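Local coordinates for protein NADH:ubiquinone oxidoreductase, Na translocating, F subunit (Porphyromonas gingivalis, PDB 2R6H) that binds flavin-adenine dinucleotide and belongs to the ferredoxin-reductase-like flavoproteins, with a flavin-binding beta-barrel domain joined to a Rossmann-type nucleotide-binding domain, at residues Phe23-Phe27 against Ile132-Lys136; Phe39-Ser43 against Asp149-Gln153; Met168-Arg172 against Phe201-Phe206; Tyr190-Ser196 against Phe218-Asp224. One frame throughout, in Å; residues are numbered along the deposited sequence. Where two conformers were deposited one is given.

Contact 1: Phe23-Phe27 against Ile132-Lys136; sequences FIKEF and IFSLK
Lys25 lays its aliphatic chain over one face of the Phe133 ring, and this overlap forms the close-packed half of the contact. The CD methylene stands 3.3 Å from the centroid of the Phe133 ring, only 13° off the ring normal, a CH-pi contact. CB and CG of Lys25 also come within van der Waals range of the ring's far end. A bend at the last torsion (chi4 -52°) then turns the ammonium group to Asn19 OD1, with the carbonyls of Asn17 and Asp60 as further acceptors. Along the strand, Phe27 makes a second CH-pi contact: Ile132 CG2 lies over the middle of its ring, 3.9 Å from the centroid. Leu135 CD1 approaches the same ring obliquely, 3.5 Å from Phe27 CZ. Segment 132-136 closes on itself as a type I beta turn, Leu135 N bonding to Ile132 O at 2.8 Å, which brings both Ile132 and Leu135 to the Phe27 ring. The outer side is looser. Phe23 reaches the partner segment chiefly through its backbone, with O 3.7 Å from Phe133 CZ, while the outer part of the turn leads to solvent-exposed Lys136. No hydrogen bond joins the two segments, so their cohesion is apolar and CH-pi in kind, and the ammonium of the buried lysine is hydrogen-bonded by oxygens beyond them, which probably offsets the cost of burying its charge.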
loop_
_atom_site.group_PDB
_atom_site.type_symbol
_atom_site.label_atom_id
_atom_site.label_comp_id
_atom_site.label_asym_id
_atom_site.label_seq_id
_atom_site.Cartn_x
_atom_site.Cartn_y
_atom_site.Cartn_z
ATOM N N PHE A 23 7.959 1.130 -7.718
ATOM C CA PHE A 23 6.906 2.043 -8.090
ATOM C C PHE A 23 6.112 2.601 -6.896
ATOM O O PHE A 23 5.033 3.194 -7.062
ATOM C CB PHE A 23 5.996 1.358 -9.084
ATOM C CG PHE A 23 6.681 0.975 -10.339
ATOM C CD1 PHE A 23 7.350 1.926 -11.090
ATOM C CD2 PHE A 23 6.659 -0.330 -10.783
ATOM C CE1 PHE A 23 7.992 1.572 -12.269
ATOM C CE2 PHE A 23 7.298 -0.688 -11.954
ATOM C CZ PHE A 23 7.961 0.258 -12.696
ATOM N N ILE A 24 6.643 2.428 -5.690
ATOM C CA ILE A 24 6.013 3.024 -4.519
ATOM C C ILE A 24 6.985 3.899 -3.737
ATOM O O ILE A 24 7.987 3.418 -3.202
ATOM C CB ILE A 24 5.406 1.963 -3.617
ATOM C CG1 ILE A 24 4.642 0.968 -4.485
ATOM C CG2 ILE A 24 4.481 2.616 -2.614
ATOM C CD1 ILE A 24 4.125 -0.213 -3.743
ATOM N N LYS A 25 6.697 5.196 -3.713
ATOM C CA LYS A 25 7.423 6.118 -2.859
ATOM C C LYS A 25 6.774 6.161 -1.484
ATOM O O LYS A 25 5.546 6.080 -1.352
ATOM C CB LYS A 25 7.458 7.519 -3.463
ATOM C CG LYS A 25 8.665 7.752 -4.309
ATOM C CD LYS A 25 8.489 8.947 -5.215
ATOM C CE LYS A 25 9.746 9.175 -6.030
ATOM N NZ LYS A 25 10.947 9.245 -5.151
ATOM N N GLU A 26 7.611 6.264 -0.458
ATOM C CA GLU A 26 7.113 6.504 0.877
ATOM C C GLU A 26 7.067 8.005 1.069
ATOM O O GLU A 26 8.092 8.651 1.262
ATOM C CB GLU A 26 7.992 5.847 1.922
ATOM C CG GLU A 26 7.352 5.843 3.270
ATOM C CD GLU A 26 8.341 5.575 4.367
ATOM O OE1 GLU A 26 9.550 5.809 4.146
ATOM O OE2 GLU A 26 7.910 5.129 5.448
ATOM N N PHE A 27 5.862 8.553 0.983
ATOM C CA PHE A 27 5.643 9.992 0.973
ATOM C C PHE A 27 5.249 10.470 2.367
ATOM O O PHE A 27 4.170 10.164 2.850
ATOM C CB PHE A 27 4.559 10.306 -0.052
ATOM C CG PHE A 27 4.233 11.753 -0.171
ATOM C CD1 PHE A 27 5.237 12.687 -0.388
ATOM C CD2 PHE A 27 2.919 12.181 -0.103
ATOM C CE1 PHE A 27 4.940 14.017 -0.508
ATOM C CE2 PHE A 27 2.616 13.510 -0.225
ATOM C CZ PHE A 27 3.632 14.435 -0.427
ATOM N N ILE A 132 2.751 13.861 -7.039
ATOM C CA ILE A 132 3.365 13.479 -5.776
ATOM C C ILE A 132 4.794 13.006 -5.995
ATOM O O ILE A 132 5.706 13.415 -5.279
ATOM C CB ILE A 132 2.561 12.396 -5.054
ATOM C CG1 ILE A 132 1.236 12.991 -4.563
ATOM C CG2 ILE A 132 3.362 11.850 -3.897
ATOM C CD1 ILE A 132 0.150 11.975 -4.308
ATOM N N PHE A 133 4.994 12.167 -7.000
ATOM C CA PHE A 133 6.328 11.674 -7.295
ATOM C C PHE A 133 7.341 12.767 -7.599
ATOM O O PHE A 133 8.547 12.544 -7.516
ATOM C CB PHE A 133 6.295 10.673 -8.440
ATOM C CG PHE A 133 6.341 9.256 -7.983
ATOM C CD1 PHE A 133 5.310 8.722 -7.229
ATOM C CD2 PHE A 133 7.420 8.459 -8.290
ATOM C CE1 PHE A 133 5.352 7.426 -6.796
ATOM C CE2 PHE A 133 7.467 7.152 -7.855
ATOM C CZ PHE A 133 6.431 6.637 -7.111
ATOM N N SER A 134 6.873 13.950 -7.958
ATOM C CA SER A 134 7.807 15.011 -8.273
ATOM C C SER A 134 8.184 15.777 -7.014
ATOM O O SER A 134 9.073 16.620 -7.048
ATOM C CB SER A 134 7.194 15.960 -9.276
ATOM O OG SER A 134 6.204 16.717 -8.622
ATOM N N LEU A 135 7.525 15.472 -5.900
ATOM C CA LEU A 135 7.688 16.258 -4.676
ATOM C C LEU A 135 8.959 15.970 -3.896
ATOM O O LEU A 135 9.461 14.843 -3.868
ATOM C CB LEU A 135 6.502 16.069 -3.753
ATOM C CG LEU A 135 5.196 16.627 -4.278
ATOM C CD1 LEU A 135 4.152 16.470 -3.200
ATOM C CD2 LEU A 135 5.365 18.078 -4.684
ATOM N N LYS A 136 9.459 16.997 -3.223
ATOM C CA LYS A 136 10.781 16.922 -2.645
ATOM C C LYS A 136 10.741 17.511 -1.254
ATOM O O LYS A 136 9.868 18.322 -0.955
ATOM C CB LYS A 136 11.748 17.697 -3.532
ATOM C CG LYS A 136 12.915 16.880 -4.059
ATOM C CD LYS A 136 13.545 17.573 -5.259
ATOM C CE LYS A 136 15.074 17.496 -5.227
ATOM N NZ LYS A 136 15.721 18.654 -5.934
#

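Contact 2: Phe39-Ser43 against Asp149-Gln153; sequences FKSGS and DFHIQ
His151 offers one face of its imidazole to Lys40, whose CB lies 3.9 Å from the ring centroid and 26° off the normal. The backbone carbon C of Asp149 lies over the opposite face. His151 was modelled in two conformers, so its contacts here, the bond to Ser43 included, are tentative; in this one, CG sits beside the backbone N (chi1 -56°), a rotation that carries NE2 across to segment 39-43. There NE2 and Ser43 OG form a hydrogen bond of 3.1 Å in which either atom may be the donor, with the hydroxyl lying near the ring plane. The carbonyl oxygen of Ser41 also lies at the ring edge, 3.6 Å from His151 CD2. Next to this polar pair the two backbones draw close at Gly42, whose CA makes a C-H...O contact of 3.5 Å with Phe150 O. One water bridges the two segments, donating to Gly42 O at 2.6 Å and accepting from Phe150 N at 3.0 Å. Gln174 NE2 on helix 168-181 hydrogen-bonds Ser41 O and, weakly, Phe150 O. A type II beta turn from Lys40 to Ser43, closed by Ser43 N to Lys40 O at 3.0 Å, presents Gly42 at its third position. The contact packs a turn before barrel strand 44-49 against the linker to strand 158-164, a junction between flavin-binding barrel and Rossmann-type domain, as in ferredoxin-reductase-like folds.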
loop_
_atom_site.group_PDB
_atom_site.type_symbol
_atom_site.label_atom_id
_atom_site.label_comp_id
_atom_site.label_asym_id
_atom_site.label_seq_id
_atom_site.Cartn_x
_atom_site.Cartn_y
_atom_site.Cartn_z
ATOM N N PHE A 39 -7.268 10.077 13.664
ATOM C CA PHE A 39 -7.875 9.163 12.710
ATOM C C PHE A 39 -7.921 7.743 13.225
ATOM O O PHE A 39 -7.160 7.390 14.107
ATOM C CB PHE A 39 -7.157 9.228 11.355
ATOM C CG PHE A 39 -5.741 8.719 11.381
ATOM C CD1 PHE A 39 -5.434 7.459 10.900
ATOM C CD2 PHE A 39 -4.713 9.506 11.868
ATOM C CE1 PHE A 39 -4.128 6.996 10.913
ATOM C CE2 PHE A 39 -3.403 9.040 11.880
ATOM C CZ PHE A 39 -3.112 7.788 11.404
ATOM N N LYS A 40 -8.828 6.937 12.688
ATOM C CA LYS A 40 -8.832 5.511 12.998
ATOM C C LYS A 40 -8.034 4.760 11.916
ATOM O O LYS A 40 -8.039 5.168 10.754
ATOM C CB LYS A 40 -10.271 4.988 13.133
ATOM C CG LYS A 40 -11.040 5.592 14.317
ATOM C CD LYS A 40 -12.430 4.971 14.521
ATOM C CE LYS A 40 -12.401 3.650 15.338
ATOM N NZ LYS A 40 -12.572 3.819 16.835
ATOM N N SER A 41 -7.338 3.686 12.293
ATOM C CA SER A 41 -6.384 3.032 11.382
ATOM C C SER A 41 -7.042 2.431 10.163
ATOM O O SER A 41 -7.930 1.589 10.280
ATOM C CB SER A 41 -5.618 1.939 12.098
ATOM O OG SER A 41 -5.320 2.364 13.405
ATOM N N GLY A 42 -6.594 2.845 8.987
ATOM C CA GLY A 42 -7.221 2.379 7.775
ATOM C C GLY A 42 -8.035 3.465 7.114
ATOM O O GLY A 42 -8.565 3.255 6.024
ATOM N N SER A 43 -8.139 4.621 7.763
ATOM C CA SER A 43 -8.775 5.783 7.141
ATOM C C SER A 43 -7.816 6.408 6.141
ATOM O O SER A 43 -6.613 6.117 6.154
ATOM C CB SER A 43 -9.188 6.826 8.182
ATOM O OG SER A 43 -10.524 6.633 8.627
ATOM N N ASP A 149 -14.199 4.286 6.056
ATOM C CA ASP A 149 -14.928 3.438 6.993
ATOM C C ASP A 149 -14.151 2.163 7.302
ATOM O O ASP A 149 -14.573 1.352 8.127
ATOM C CB ASP A 149 -16.309 3.091 6.436
ATOM C CG ASP A 149 -17.338 2.865 7.528
ATOM O OD1 ASP A 149 -17.034 2.127 8.488
ATOM O OD2 ASP A 149 -18.448 3.428 7.425
ATOM N N PHE A 150 -13.014 1.991 6.635
ATOM C CA PHE A 150 -12.297 0.723 6.658
ATOM C C PHE A 150 -11.575 0.521 7.987
ATOM O O PHE A 150 -10.452 0.990 8.171
ATOM C CB PHE A 150 -11.297 0.651 5.501
ATOM C CG PHE A 150 -10.507 -0.625 5.461
ATOM C CD1 PHE A 150 -9.124 -0.603 5.540
ATOM C CD2 PHE A 150 -11.145 -1.848 5.344
ATOM C CE1 PHE A 150 -8.394 -1.775 5.504
ATOM C CE2 PHE A 150 -10.421 -3.024 5.308
ATOM C CZ PHE A 150 -9.044 -2.987 5.388
ATOM N N HIS A 151 -12.168 -0.191 8.989
ATOM C CA HIS A 151 -11.611 -0.241 10.340
ATOM C C HIS A 151 -11.675 -1.638 10.967
ATOM O O HIS A 151 -12.543 -2.446 10.627
ATOM C CB HIS A 151 -12.331 0.758 11.262
ATOM C CG HIS A 151 -12.321 2.179 10.768
ATOM N ND1 HIS A 151 -13.455 2.957 10.728
ATOM C CD2 HIS A 151 -11.311 2.951 10.301
ATOM C CE1 HIS A 151 -13.145 4.153 10.248
ATOM N NE2 HIS A 151 -11.855 4.173 9.982
ATOM N N ILE A 152 -10.774 -1.885 11.919
ATOM C CA ILE A 152 -10.755 -3.136 12.667
ATOM C C ILE A 152 -12.088 -3.381 13.366
ATOM O O ILE A 152 -12.700 -2.456 13.899
ATOM C CB ILE A 152 -9.626 -3.149 13.715
ATOM C CG1 ILE A 152 -8.312 -2.677 13.090
ATOM C CG2 ILE A 152 -9.468 -4.541 14.309
ATOM C CD1 ILE A 152 -7.268 -2.263 14.104
ATOM N N GLN A 153 -12.531 -4.634 13.360
ATOM C CA GLN A 153 -13.739 -5.021 14.075
ATOM C C GLN A 153 -13.436 -5.323 15.537
ATOM O O GLN A 153 -12.412 -5.927 15.858
ATOM C CB GLN A 153 -14.391 -6.235 13.410
ATOM C CG GLN A 153 -14.622 -6.069 11.919
ATOM C CD GLN A 153 -15.583 -4.941 11.600
ATOM O OE1 GLN A 153 -16.772 -5.017 11.911
ATOM N NE2 GLN A 153 -15.072 -3.886 10.976
HETATM O O HOH W 1 -10.996 3.687 5.185
#

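Contact 3: Met168-Arg172 against Phe201-Phe206; sequences MAPLR and FYEEDF. With SO4 (sulfate ion), chain F.
The Tyr202 ring is sandwiched: the Arg172 guanidinium lies flat on one face, Phe201 CD1 is over the other, and the selenium of selenomethionine Met168 is at the edge. Guanidinium and ring planes differ by 13°, and CZ of Arg172 is 3.9 Å from the Tyr202 centroid, a stacked cation-pi pair. Arg172 CD adds a CH-pi contact over the same face. With its chain extended from CG to NE and CG anti to the backbone N (chi1 166°), Arg172 also reaches Asp205. NE and NH2 grip a single oxygen, Asp205 OD2, side-on at 3.3 and 2.9 Å, with OD2 close to the guanidinium plane. This salt bridge probably helps fix the rotation of the cation over the tyrosine. Met168 SE meets a second aromatic edge at Phe206, 5.0 Å from that centroid, and its CB packs on Phe201 CE1 at 3.9 Å. At the amino end of helix 203-212, whose N-cap is Tyr202, a sulfate, probably from the crystallisation liquor, accepts from Glu204 N at 2.7 Å. The contact ties helix 168-181, where Ala169 touches the FAD, to helix 203-212, beside Tyr190 and Tyr192 of strand 188-194, while Tyr202 OH bonds Glu26 and Asn104 on the barrel strands.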
loop_
_atom_site.group_PDB
_atom_site.type_symbol
_atom_site.label_atom_id
_atom_site.label_comp_id
_atom_site.label_asym_id
_atom_site.label_seq_id
_atom_site.Cartn_x
_atom_site.Cartn_y
_atom_site.Cartn_z
HETATM N N MSE A 168 -0.208 -1.846 1.114
HETATM C CA MSE A 168 0.512 -1.959 2.376
HETATM C C MSE A 168 0.005 -0.941 3.393
HETATM O O MSE A 168 0.081 -1.166 4.601
HETATM C CB MSE A 168 2.015 -1.777 2.153
HETATM C CG MSE A 168 2.844 -3.009 2.477
HETATM SE SE MSE A 168 3.111 -3.254 4.393
HETATM C CE MSE A 168 4.234 -4.846 4.342
ATOM N N ALA A 169 -0.511 0.177 2.896
ATOM C CA ALA A 169 -0.656 1.380 3.708
ATOM C C ALA A 169 -1.668 1.169 4.830
ATOM O O ALA A 169 -1.356 1.365 6.005
ATOM C CB ALA A 169 -1.064 2.560 2.839
ATOM N N PRO A 170 -2.879 0.767 4.460
ATOM C CA PRO A 170 -3.969 0.613 5.429
ATOM C C PRO A 170 -3.702 -0.528 6.405
ATOM O O PRO A 170 -3.896 -0.366 7.610
ATOM C CB PRO A 170 -5.172 0.278 4.545
ATOM C CG PRO A 170 -4.861 0.918 3.239
ATOM C CD PRO A 170 -3.373 0.810 3.073
ATOM N N LEU A 171 -3.263 -1.669 5.883
ATOM C CA LEU A 171 -2.956 -2.824 6.717
ATOM C C LEU A 171 -1.909 -2.480 7.773
ATOM O O LEU A 171 -2.100 -2.743 8.959
ATOM C CB LEU A 171 -2.470 -3.992 5.857
ATOM C CG LEU A 171 -3.528 -4.687 4.998
ATOM C CD1 LEU A 171 -4.723 -3.774 4.773
ATOM C CD2 LEU A 171 -2.935 -5.138 3.672
ATOM N N ARG A 172 -0.803 -1.891 7.331
ATOM C CA ARG A 172 0.302 -1.567 8.226
ATOM C C ARG A 172 -0.148 -0.632 9.342
ATOM O O ARG A 172 0.278 -0.768 10.489
ATOM C CB ARG A 172 1.458 -0.937 7.445
ATOM C CG ARG A 172 2.510 -0.276 8.319
ATOM C CD ARG A 172 3.706 0.177 7.497
ATOM N NE ARG A 172 4.831 0.569 8.339
ATOM C CZ ARG A 172 5.082 1.819 8.716
ATOM N NH1 ARG A 172 4.285 2.805 8.326
ATOM N NH2 ARG A 172 6.131 2.084 9.483
ATOM N N PHE A 201 8.924 -4.046 1.203
ATOM C CA PHE A 201 9.289 -2.975 2.120
ATOM C C PHE A 201 8.530 -3.097 3.441
ATOM O O PHE A 201 7.496 -3.760 3.511
ATOM C CB PHE A 201 9.095 -1.592 1.486
ATOM C CG PHE A 201 7.718 -1.359 0.938
ATOM C CD1 PHE A 201 6.787 -0.623 1.654
ATOM C CD2 PHE A 201 7.350 -1.869 -0.298
ATOM C CE1 PHE A 201 5.510 -0.402 1.149
ATOM C CE2 PHE A 201 6.076 -1.646 -0.801
ATOM C CZ PHE A 201 5.160 -0.912 -0.075
ATOM N N TYR A 202 9.074 -2.465 4.479
ATOM C CA TYR A 202 8.537 -2.516 5.838
ATOM C C TYR A 202 8.746 -3.854 6.519
ATOM O O TYR A 202 8.146 -4.105 7.555
ATOM C CB TYR A 202 7.049 -2.156 5.887
ATOM C CG TYR A 202 6.739 -0.719 5.559
ATOM C CD1 TYR A 202 7.584 0.310 5.957
ATOM C CD2 TYR A 202 5.584 -0.389 4.871
ATOM C CE1 TYR A 202 7.298 1.622 5.659
ATOM C CE2 TYR A 202 5.280 0.921 4.563
ATOM C CZ TYR A 202 6.137 1.920 4.962
ATOM O OH TYR A 202 5.816 3.218 4.657
ATOM N N GLU A 203 9.599 -4.709 5.962
ATOM C CA GLU A 203 9.729 -6.053 6.504
ATOM C C GLU A 203 10.204 -6.071 7.947
ATOM O O GLU A 203 9.630 -6.767 8.779
ATOM C CB GLU A 203 10.636 -6.939 5.662
ATOM C CG GLU A 203 10.838 -8.297 6.328
ATOM C CD GLU A 203 11.656 -9.288 5.509
ATOM O OE1 GLU A 203 12.151 -8.911 4.418
ATOM O OE2 GLU A 203 11.789 -10.450 5.963
ATOM N N GLU A 204 11.243 -5.314 8.261
ATOM C CA GLU A 204 11.795 -5.390 9.602
ATOM C C GLU A 204 10.774 -4.944 10.659
ATOM O O GLU A 204 10.666 -5.562 11.714
ATOM C CB GLU A 204 13.119 -4.630 9.697
ATOM C CG GLU A 204 13.749 -4.592 11.098
ATOM C CD GLU A 204 14.197 -5.953 11.629
ATOM O OE1 GLU A 204 14.193 -6.946 10.859
ATOM O OE2 GLU A 204 14.551 -6.015 12.831
ATOM N N ASP A 205 10.015 -3.891 10.360
ATOM C CA ASP A 205 8.898 -3.463 11.201
ATOM C C ASP A 205 8.129 -4.662 11.725
ATOM O O ASP A 205 7.825 -4.753 12.914
ATOM C CB ASP A 205 7.920 -2.595 10.404
ATOM C CG ASP A 205 8.465 -1.206 10.095
ATOM O OD1 ASP A 205 9.644 -0.940 10.414
ATOM O OD2 ASP A 205 7.704 -0.381 9.530
ATOM N N PHE A 206 7.798 -5.572 10.816
ATOM C CA PHE A 206 7.018 -6.763 11.148
ATOM C C PHE A 206 7.837 -7.874 11.833
ATOM O O PHE A 206 7.333 -8.528 12.741
ATOM C CB PHE A 206 6.291 -7.300 9.904
ATOM C CG PHE A 206 5.378 -6.302 9.255
ATOM C CD1 PHE A 206 4.204 -5.912 9.874
ATOM C CD2 PHE A 206 5.690 -5.755 8.024
ATOM C CE1 PHE A 206 3.362 -4.985 9.285
ATOM C CE2 PHE A 206 4.848 -4.826 7.423
ATOM C CZ PHE A 206 3.681 -4.445 8.059
HETATM S S SO4 F . 12.754 -2.457 5.720
HETATM O O1 SO4 F . 12.238 -2.580 4.359
HETATM O O2 SO4 F . 12.188 -3.519 6.548
HETATM O O3 SO4 F . 14.211 -2.587 5.717
HETATM O O4 SO4 F . 12.370 -1.150 6.254
#

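Contact 4: Tyr190-Ser196 against Phe218-Asp224; sequences YWYGARS and FHIALSD
Six backbone hydrogen bonds join Tyr190-Ser196 to Phe218-Asp224. His219 N to Tyr190 O, at 3.0 Å and 168°, is the straightest, and Tyr192 N returns a bond to His219 O. The exchange continues through Ala221 N to Tyr192 O and Ala194 N to Ala221 O. Ser223 N, just past its strand, bonds Ala194 O, and Asp224 N bonds Arg195 O at 2.8 Å. Ser223 OG donates to Asp224 OD1, also at 2.8 Å. Arg195 lies with its guanidinium face over that carboxylate at a long 3.9 Å between Arg195 NH2 and Asp224 OD1, a charge pairing without a directed N-H in a poorly ordered region. On one sheet face His219 lies beside Trp191; its CB sits over the six-membered ring, 4.0 Å from the centroid, and its imidazole is inclined 40° to that ring. On the other, Tyr190 and Phe218, both with CG anti to the backbone N, run side by side, CD2 of the tyrosine 3.5 Å from CE2 of the phenylalanine. Helix 238-247 covers Trp191, and helix 203-212 packs on Phe218. These parallel strands, joined through helix 203-212, form a beta-alpha-beta crossover at one edge of the Rossmann-type sheet.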
loop_
_atom_site.group_PDB
_atom_site.type_symbol
_atom_site.label_atom_id
_atom_site.label_comp_id
_atom_site.label_asym_id
_atom_site.label_seq_id
_atom_site.Cartn_x
_atom_site.Cartn_y
_atom_site.Cartn_z
ATOM N N TYR A 190 -0.299 -11.636 8.633
ATOM C CA TYR A 190 -0.303 -10.727 7.492
ATOM C C TYR A 190 0.435 -11.387 6.341
ATOM O O TYR A 190 1.603 -11.709 6.467
ATOM C CB TYR A 190 0.383 -9.426 7.877
ATOM C CG TYR A 190 0.434 -8.387 6.794
ATOM C CD1 TYR A 190 -0.506 -8.353 5.792
ATOM C CD2 TYR A 190 1.416 -7.411 6.794
ATOM C CE1 TYR A 190 -0.461 -7.386 4.805
ATOM C CE2 TYR A 190 1.461 -6.437 5.820
ATOM C CZ TYR A 190 0.526 -6.424 4.824
ATOM O OH TYR A 190 0.573 -5.454 3.839
ATOM N N TRP A 191 -0.255 -11.614 5.232
ATOM C CA TRP A 191 0.347 -12.221 4.054
ATOM C C TRP A 191 0.453 -11.180 2.959
ATOM O O TRP A 191 -0.552 -10.821 2.356
ATOM C CB TRP A 191 -0.525 -13.372 3.553
ATOM C CG TRP A 191 -0.697 -14.467 4.552
ATOM C CD1 TRP A 191 -1.436 -14.424 5.698
ATOM C CD2 TRP A 191 -0.117 -15.769 4.503
ATOM N NE1 TRP A 191 -1.349 -15.619 6.368
ATOM C CE2 TRP A 191 -0.542 -16.461 5.652
ATOM C CE3 TRP A 191 0.714 -16.420 3.598
ATOM C CZ2 TRP A 191 -0.163 -17.768 5.912
ATOM C CZ3 TRP A 191 1.088 -17.711 3.859
ATOM C CH2 TRP A 191 0.653 -18.373 5.005
ATOM N N TYR A 192 1.655 -10.692 2.691
ATOM C CA TYR A 192 1.836 -9.664 1.661
ATOM C C TYR A 192 2.476 -10.231 0.400
ATOM O O TYR A 192 3.506 -10.887 0.464
ATOM C CB TYR A 192 2.704 -8.527 2.202
ATOM C CG TYR A 192 2.966 -7.413 1.209
ATOM C CD1 TYR A 192 2.057 -6.371 1.048
ATOM C CD2 TYR A 192 4.123 -7.393 0.442
ATOM C CE1 TYR A 192 2.294 -5.346 0.142
ATOM C CE2 TYR A 192 4.368 -6.378 -0.459
ATOM C CZ TYR A 192 3.453 -5.359 -0.603
ATOM O OH TYR A 192 3.700 -4.359 -1.505
ATOM N N GLY A 193 1.875 -9.964 -0.750
ATOM C CA GLY A 193 2.430 -10.446 -2.000
ATOM C C GLY A 193 3.150 -9.390 -2.816
ATOM O O GLY A 193 2.616 -8.320 -3.092
ATOM N N ALA A 194 4.378 -9.689 -3.210
ATOM C CA ALA A 194 5.140 -8.771 -4.042
ATOM C C ALA A 194 5.680 -9.534 -5.243
ATOM O O ALA A 194 5.839 -10.749 -5.184
ATOM C CB ALA A 194 6.270 -8.136 -3.238
ATOM N N ARG A 195 5.958 -8.840 -6.337
ATOM C CA ARG A 195 6.418 -9.560 -7.511
ATOM C C ARG A 195 7.788 -10.220 -7.291
ATOM O O ARG A 195 7.948 -11.389 -7.599
ATOM C CB ARG A 195 6.336 -8.711 -8.788
ATOM C CG ARG A 195 7.644 -8.233 -9.363
ATOM C CD ARG A 195 7.415 -7.403 -10.635
ATOM N NE ARG A 195 7.454 -8.215 -11.857
ATOM C CZ ARG A 195 6.426 -8.412 -12.693
ATOM N NH1 ARG A 195 5.236 -7.851 -12.467
ATOM N NH2 ARG A 195 6.591 -9.173 -13.773
ATOM N N SER A 196 8.752 -9.499 -6.721
ATOM C CA SER A 196 10.079 -10.070 -6.413
ATOM C C SER A 196 10.705 -9.538 -5.123
ATOM O O SER A 196 10.188 -8.603 -4.515
ATOM C CB SER A 196 11.067 -9.815 -7.554
ATOM O OG SER A 196 11.616 -8.505 -7.470
ATOM N N PHE A 218 4.052 -12.952 9.919
ATOM C CA PHE A 218 4.142 -12.204 8.686
ATOM C C PHE A 218 4.797 -13.076 7.638
ATOM O O PHE A 218 5.870 -13.615 7.860
ATOM C CB PHE A 218 4.982 -10.956 8.922
ATOM C CG PHE A 218 5.238 -10.149 7.686
ATOM C CD1 PHE A 218 6.538 -9.857 7.297
ATOM C CD2 PHE A 218 4.187 -9.669 6.923
ATOM C CE1 PHE A 218 6.796 -9.103 6.171
ATOM C CE2 PHE A 218 4.435 -8.912 5.783
ATOM C CZ PHE A 218 5.747 -8.631 5.407
ATOM N N HIS A 219 4.142 -13.228 6.498
ATOM C CA HIS A 219 4.702 -14.015 5.414
ATOM C C HIS A 219 4.747 -13.210 4.136
ATOM O O HIS A 219 3.775 -12.556 3.774
ATOM C CB HIS A 219 3.859 -15.258 5.158
ATOM C CG HIS A 219 3.826 -16.214 6.303
ATOM N ND1 HIS A 219 2.694 -16.435 7.056
ATOM C CD2 HIS A 219 4.792 -17.009 6.825
ATOM C CE1 HIS A 219 2.962 -17.323 7.999
ATOM N NE2 HIS A 219 4.226 -17.688 7.877
ATOM N N ILE A 220 5.874 -13.283 3.439
ATOM C CA ILE A 220 6.004 -12.688 2.117
ATOM C C ILE A 220 5.877 -13.767 1.042
ATOM O O ILE A 220 6.360 -14.871 1.229
ATOM C CB ILE A 220 7.365 -12.034 1.978
ATOM C CG1 ILE A 220 7.403 -10.753 2.794
ATOM C CG2 ILE A 220 7.679 -11.765 0.527
ATOM C CD1 ILE A 220 8.783 -10.413 3.241
ATOM N N ALA A 221 5.205 -13.465 -0.064
ATOM C CA ALA A 221 5.110 -14.410 -1.174
ATOM C C ALA A 221 5.426 -13.690 -2.468
ATOM O O ALA A 221 4.821 -12.669 -2.795
ATOM C CB ALA A 221 3.735 -15.045 -1.244
ATOM N N LEU A 222 6.382 -14.215 -3.211
ATOM C CA LEU A 222 6.804 -13.553 -4.425
ATOM C C LEU A 222 6.141 -14.206 -5.629
ATOM O O LEU A 222 6.145 -15.423 -5.747
ATOM C CB LEU A 222 8.324 -13.613 -4.522
ATOM C CG LEU A 222 8.985 -13.018 -3.275
ATOM C CD1 LEU A 222 10.491 -13.120 -3.374
ATOM C CD2 LEU A 222 8.541 -11.573 -3.057
ATOM N N SER A 223 5.555 -13.408 -6.513
ATOM C CA SER A 223 4.891 -13.970 -7.685
ATOM C C SER A 223 5.843 -14.277 -8.851
ATOM O O SER A 223 5.694 -15.298 -9.509
ATOM C CB SER A 223 3.787 -13.038 -8.147
ATOM O OG SER A 223 4.339 -11.820 -8.605
ATOM N N ASP A 224 6.808 -13.395 -9.105
ATOM C CA ASP A 224 7.792 -13.610 -10.160
ATOM C C ASP A 224 9.204 -13.438 -9.618
ATOM O O ASP A 224 9.899 -12.523 -10.045
ATOM C CB ASP A 224 7.631 -12.587 -11.300
ATOM C CG ASP A 224 6.194 -12.497 -11.860
ATOM O OD1 ASP A 224 5.310 -11.867 -11.222
ATOM O OD2 ASP A 224 5.956 -13.011 -12.982
#

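Contacts 1 and 2 come first along the chain with alternating segments; contacts 3 and 4 follow, alternating in the same way. Contact 1 belongs to the antiparallel barrel, contact 4 to the parallel sheet, and their centres lie about 22 Å apart. Contacts 3 and 4 have centres about 12 Å apart; segment 201-206 of contact 3 lies in the beta-alpha-beta unit whose strands make contact 4, and they touch where Met168 packs on Tyr192 and Phe206 on Phe218. Contact 3 also meets contact 1, Ile24 on Phe201, and contact 2, Phe150 on Pro170. It therefore lies between barrel, interdomain linker and Rossmann-type sheet, next to the bound FAD, consistent with the two domains being packed together around the flavin.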